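Long-range contact in putative snRNP Sm-like protein (Pyrococcus abyssi, PDB 1H64), which probably binds RNA as a heptameric ring of the Sm family, related to the spliceosomal snRNP core: residues 21-33 with 40-52. Residues are numbered along the deposited sequence; the frame is centred on the assembly and turned at random.
Sequences LKKGFEFRGRLIG and VVLADAEMIQDGE
Met47 lies alongside the Phe27 ring and crosses obliquely to the edge of Phe25. The sulfur makes an edge-on Met-aromatic contact with Phe25, though it is modelled too close for its exact distance to be trusted, while methyl CE packs on Phe27 CZ at 3.6 Å, an apolar touch. The thioether gets there because CG stands anti to the backbone N (chi1 172°) and the chain bends only at its last torsion, chi3 -66°. Leu68 and Ile20 of a neighbouring subunit pack on Phe25 and Met47 respectively, placing this cluster at a seam of the heptamer. With an alanine in place of Phe25, the Met47 sulfur would probably lose its aromatic edge and the thioether be set freer to turn, opening a gap beside the subunit interface.

Eight backbone bonds pair the strands, some nearly straight, like Ile48 N to Glu26 O at 2.7 Å, others bent to about 155°. The register slips at Gly29, where a side chain would crowd Leu42 CB, Ala43 O and Ala45 CB, and the partner chain turns its corner at Ala43 and Asp44. A classic bulge then sets Ile32 and Gly33 opposite Val41, with Ile32 CG1 tight against Val41 CG1 at 3.5 Å. One long, strongly bent strand thus pairs with two successive strands, as in the Sm fold. The chemistry implies a division of labour: directional backbone bonds fix the curved sheet, apolar contacts fill the face of Phe27, Leu31, Leu42 and Met47, and Val41 meets Ile32 on the face carrying Arg28 and Glu46.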
loop_
_atom_site.group_PDB
_atom_site.type_symbol
_atom_site.label_atom_id
_atom_site.label_comp_id
_atom_site.label_asym_id
_atom_site.label_seq_id
_atom_site.Cartn_x
_atom_site.Cartn_y
_atom_site.Cartn_z
ATOM N N LEU C 21 14.201 -4.863 -7.961
ATOM C CA LEU C 21 13.351 -4.173 -7.005
ATOM C C LEU C 21 12.658 -2.988 -7.672
ATOM O O LEU C 21 13.061 -2.542 -8.742
ATOM C CB LEU C 21 14.192 -3.729 -5.805
ATOM C CG LEU C 21 14.962 -4.916 -5.206
ATOM C CD1 LEU C 21 16.070 -4.410 -4.323
ATOM C CD2 LEU C 21 14.008 -5.838 -4.432
ATOM N N LYS C 22 11.599 -2.496 -7.039
ATOM C CA LYS C 22 10.826 -1.378 -7.576
ATOM C C LYS C 22 11.608 -0.062 -7.609
ATOM O O LYS C 22 11.025 1.002 -7.416
ATOM C CB LYS C 22 9.553 -1.192 -6.743
ATOM C CG LYS C 22 8.826 -2.496 -6.434
ATOM C CD LYS C 22 7.526 -2.262 -5.661
ATOM C CE LYS C 22 6.830 -3.579 -5.327
ATOM N NZ LYS C 22 5.491 -3.347 -4.695
ATOM N N LYS C 23 12.911 -0.122 -7.877
ATOM C CA LYS C 23 13.728 1.093 -7.888
ATOM C C LYS C 23 14.864 1.167 -8.921
ATOM O O LYS C 23 15.659 2.113 -8.889
ATOM C CB LYS C 23 14.334 1.303 -6.496
ATOM C CG LYS C 23 13.322 1.347 -5.356
ATOM C CD LYS C 23 12.635 2.697 -5.255
ATOM C CE LYS C 23 13.610 3.776 -4.804
ATOM N NZ LYS C 23 12.941 5.091 -4.605
ATOM N N GLY C 24 14.949 0.209 -9.842
ATOM C CA GLY C 24 16.047 0.239 -10.801
ATOM C C GLY C 24 17.262 -0.104 -9.963
ATOM O O GLY C 24 18.407 0.259 -10.248
ATOM N N PHE C 25 16.947 -0.830 -8.899
ATOM C CA PHE C 25 17.858 -1.296 -7.871
ATOM C C PHE C 25 17.739 -2.831 -7.894
ATOM O O PHE C 25 16.633 -3.357 -8.038
ATOM C CB PHE C 25 17.329 -0.710 -6.566
ATOM C CG PHE C 25 18.149 -1.014 -5.369
ATOM C CD1 PHE C 25 19.453 -0.553 -5.265
ATOM C CD2 PHE C 25 17.580 -1.688 -4.297
ATOM C CE1 PHE C 25 20.173 -0.759 -4.104
ATOM C CE2 PHE C 25 18.288 -1.901 -3.134
ATOM C CZ PHE C 25 19.582 -1.434 -3.033
ATOM N N GLU C 26 18.844 -3.560 -7.752
ATOM C CA GLU C 26 18.731 -5.018 -7.796
ATOM C C GLU C 26 19.690 -5.856 -6.970
ATOM O O GLU C 26 20.688 -5.362 -6.453
ATOM C CB GLU C 26 18.766 -5.499 -9.255
ATOM C CG GLU C 26 19.758 -4.787 -10.160
ATOM C CD GLU C 26 19.567 -5.144 -11.632
ATOM O OE1 GLU C 26 18.463 -4.903 -12.167
ATOM O OE2 GLU C 26 20.515 -5.662 -12.260
ATOM N N PHE C 27 19.341 -7.129 -6.814
ATOM C CA PHE C 27 20.175 -8.065 -6.089
ATOM C C PHE C 27 20.482 -9.221 -7.024
ATOM O O PHE C 27 19.669 -9.560 -7.890
ATOM C CB PHE C 27 19.475 -8.630 -4.855
ATOM C CG PHE C 27 19.363 -7.670 -3.709
ATOM C CD1 PHE C 27 18.136 -7.105 -3.381
ATOM C CD2 PHE C 27 20.469 -7.373 -2.921
ATOM C CE1 PHE C 27 18.010 -6.264 -2.283
ATOM C CE2 PHE C 27 20.354 -6.532 -1.817
ATOM C CZ PHE C 27 19.121 -5.977 -1.498
ATOM N N ARG C 28 21.667 -9.803 -6.867
ATOM C CA ARG C 28 22.050 -10.957 -7.671
ATOM C C ARG C 28 22.703 -11.929 -6.713
ATOM O O ARG C 28 23.471 -11.529 -5.838
ATOM C CB ARG C 28 23.017 -10.569 -8.798
ATOM C CG ARG C 28 22.535 -9.395 -9.633
ATOM C CD ARG C 28 23.030 -9.473 -11.073
ATOM N NE ARG C 28 22.355 -10.536 -11.818
ATOM C CZ ARG C 28 22.438 -10.701 -13.134
ATOM N NH1 ARG C 28 23.170 -9.873 -13.867
ATOM N NH2 ARG C 28 21.787 -11.696 -13.719
ATOM N N GLY C 29 22.370 -13.209 -6.850
ATOM C CA GLY C 29 22.943 -14.204 -5.968
ATOM C C GLY C 29 22.429 -15.583 -6.307
ATOM O O GLY C 29 21.696 -15.756 -7.282
ATOM N N ARG C 30 22.833 -16.572 -5.522
ATOM C CA ARG C 30 22.391 -17.930 -5.762
ATOM C C ARG C 30 21.111 -18.159 -4.957
ATOM O O ARG C 30 21.088 -17.960 -3.746
ATOM C CB ARG C 30 23.476 -18.926 -5.332
ATOM C CG ARG C 30 23.157 -20.385 -5.660
ATOM C CD ARG C 30 24.355 -21.285 -5.395
ATOM N NE ARG C 30 24.972 -20.998 -4.107
ATOM C CZ ARG C 30 24.719 -21.654 -2.981
ATOM N NH1 ARG C 30 23.853 -22.660 -2.970
ATOM N NH2 ARG C 30 25.321 -21.288 -1.857
ATOM N N LEU C 31 20.045 -18.561 -5.629
ATOM C CA LEU C 31 18.777 -18.812 -4.916
ATOM C C LEU C 31 18.833 -20.071 -4.045
ATOM O O LEU C 31 19.051 -21.165 -4.553
ATOM C CB LEU C 31 17.629 -18.950 -5.924
ATOM C CG LEU C 31 16.214 -19.107 -5.340
ATOM C CD1 LEU C 31 15.764 -17.788 -4.667
ATOM C CD2 LEU C 31 15.259 -19.473 -6.466
ATOM N N ILE C 32 18.635 -19.936 -2.733
ATOM C CA ILE C 32 18.664 -21.117 -1.881
ATOM C C ILE C 32 17.353 -21.433 -1.154
ATOM O O ILE C 32 17.224 -22.491 -0.542
ATOM C CB ILE C 32 19.809 -21.041 -0.834
ATOM C CG1 ILE C 32 19.726 -19.746 -0.026
ATOM C CG2 ILE C 32 21.159 -21.124 -1.545
ATOM C CD1 ILE C 32 20.806 -19.633 1.064
ATOM N N GLY C 33 16.378 -20.528 -1.226
ATOM C CA GLY C 33 15.111 -20.774 -0.551
ATOM C C GLY C 33 14.071 -19.755 -0.976
ATOM O O GLY C 33 14.408 -18.737 -1.585
ATOM N N VAL C 40 12.382 -14.340 -0.908
ATOM C CA VAL C 40 13.433 -15.245 -1.376
ATOM C C VAL C 40 14.706 -15.134 -0.555
ATOM O O VAL C 40 14.924 -14.146 0.149
ATOM C CB VAL C 40 13.776 -15.007 -2.880
ATOM C CG1 VAL C 40 12.554 -15.335 -3.749
ATOM C CG2 VAL C 40 14.226 -13.560 -3.113
ATOM N N VAL C 41 15.528 -16.179 -0.626
ATOM C CA VAL C 41 16.785 -16.203 0.112
ATOM C C VAL C 41 17.894 -16.419 -0.900
ATOM O O VAL C 41 17.821 -17.346 -1.703
ATOM C CB VAL C 41 16.836 -17.364 1.141
ATOM C CG1 VAL C 41 18.155 -17.297 1.909
ATOM C CG2 VAL C 41 15.666 -17.267 2.126
ATOM N N LEU C 42 18.901 -15.549 -0.879
ATOM C CA LEU C 42 20.019 -15.679 -1.801
ATOM C C LEU C 42 21.288 -15.890 -0.985
ATOM O O LEU C 42 21.383 -15.425 0.163
ATOM C CB LEU C 42 20.191 -14.409 -2.632
ATOM C CG LEU C 42 18.997 -13.896 -3.430
ATOM C CD1 LEU C 42 19.421 -12.642 -4.167
ATOM C CD2 LEU C 42 18.526 -14.942 -4.405
ATOM N N ALA C 43 22.234 -16.618 -1.575
ATOM C CA ALA C 43 23.534 -16.877 -0.950
ATOM C C ALA C 43 24.589 -16.162 -1.813
ATOM O O ALA C 43 24.405 -16.021 -3.026
ATOM C CB ALA C 43 23.809 -18.388 -0.900
ATOM N N ASP C 44 25.676 -15.716 -1.183
ATOM C CA ASP C 44 26.760 -15.000 -1.876
ATOM C C ASP C 44 26.160 -13.898 -2.732
ATOM O O ASP C 44 26.392 -13.832 -3.933
ATOM C CB ASP C 44 27.571 -15.950 -2.769
ATOM C CG ASP C 44 28.154 -17.122 -2.000
ATOM O OD1 ASP C 44 28.683 -16.909 -0.885
ATOM O OD2 ASP C 44 28.090 -18.256 -2.515
ATOM N N ALA C 45 25.403 -13.015 -2.093
ATOM C CA ALA C 45 24.712 -11.947 -2.800
ATOM C C ALA C 45 25.429 -10.611 -2.873
ATOM O O ALA C 45 26.303 -10.305 -2.060
ATOM C CB ALA C 45 23.318 -11.732 -2.172
ATOM N N GLU C 46 25.004 -9.816 -3.848
ATOM C CA GLU C 46 25.517 -8.475 -4.050
ATOM C C GLU C 46 24.366 -7.539 -4.435
ATOM O O GLU C 46 23.472 -7.906 -5.207
ATOM C CB GLU C 46 26.601 -8.474 -5.135
ATOM C CG GLU C 46 26.155 -8.999 -6.486
ATOM C CD GLU C 46 27.275 -9.720 -7.230
ATOM O OE1 GLU C 46 27.688 -10.809 -6.776
ATOM O OE2 GLU C 46 27.743 -9.201 -8.262
ATOM N N MET C 47 24.369 -6.347 -3.856
ATOM C CA MET C 47 23.363 -5.352 -4.178
ATOM C C MET C 47 23.935 -4.526 -5.320
ATOM O O MET C 47 25.068 -4.019 -5.240
ATOM C CB MET C 47 23.079 -4.467 -2.965
ATOM C CG MET C 47 22.182 -3.285 -3.274
ATOM S SD MET C 47 22.080 -2.181 -1.857
ATOM C CE MET C 47 21.240 -3.239 -0.679
ATOM N N ILE C 48 23.172 -4.410 -6.396
ATOM C CA ILE C 48 23.609 -3.654 -7.556
ATOM C C ILE C 48 22.805 -2.367 -7.692
ATOM O O ILE C 48 21.574 -2.390 -7.644
ATOM C CB ILE C 48 23.450 -4.485 -8.846
ATOM C CG1 ILE C 48 24.325 -5.744 -8.760
ATOM C CG2 ILE C 48 23.807 -3.648 -10.057
ATOM C CD1 ILE C 48 25.788 -5.461 -8.507
ATOM N N GLN C 49 23.511 -1.250 -7.857
ATOM C CA GLN C 49 22.883 0.057 -8.005
ATOM C C GLN C 49 23.456 0.760 -9.225
ATOM O O GLN C 49 24.653 1.054 -9.273
ATOM C CB GLN C 49 23.141 0.918 -6.772
ATOM C CG GLN C 49 22.540 2.306 -6.867
ATOM C CD GLN C 49 23.330 3.341 -6.086
ATOM O OE1 GLN C 49 22.915 4.493 -5.970
ATOM N NE2 GLN C 49 24.482 2.936 -5.558
ATOM N N ASP C 50 22.608 1.036 -10.208
ATOM C CA ASP C 50 23.050 1.704 -11.425
ATOM C C ASP C 50 24.228 0.968 -12.056
ATOM O O ASP C 50 25.166 1.594 -12.546
ATOM C CB ASP C 50 23.448 3.156 -11.129
ATOM C CG ASP C 50 22.255 4.034 -10.784
ATOM O OD1 ASP C 50 21.493 3.678 -9.861
ATOM O OD2 ASP C 50 22.083 5.087 -11.434
ATOM N N GLY C 51 24.180 -0.360 -12.031
ATOM C CA GLY C 51 25.240 -1.154 -12.629
ATOM C C GLY C 51 26.426 -1.563 -11.768
ATOM O O GLY C 51 27.227 -2.389 -12.196
ATOM N N GLU C 52 26.560 -1.021 -10.559
ATOM C CA GLU C 52 27.708 -1.396 -9.738
ATOM C C GLU C 52 27.401 -2.025 -8.381
ATOM O O GLU C 52 26.348 -1.785 -7.780
ATOM C CB GLU C 52 28.642 -0.185 -9.574
ATOM C CG GLU C 52 28.082 0.985 -8.778
ATOM C CD GLU C 52 28.700 2.308 -9.196
ATOM O OE1 GLU C 52 29.930 2.354 -9.426
ATOM O OE2 GLU C 52 27.956 3.303 -9.292
#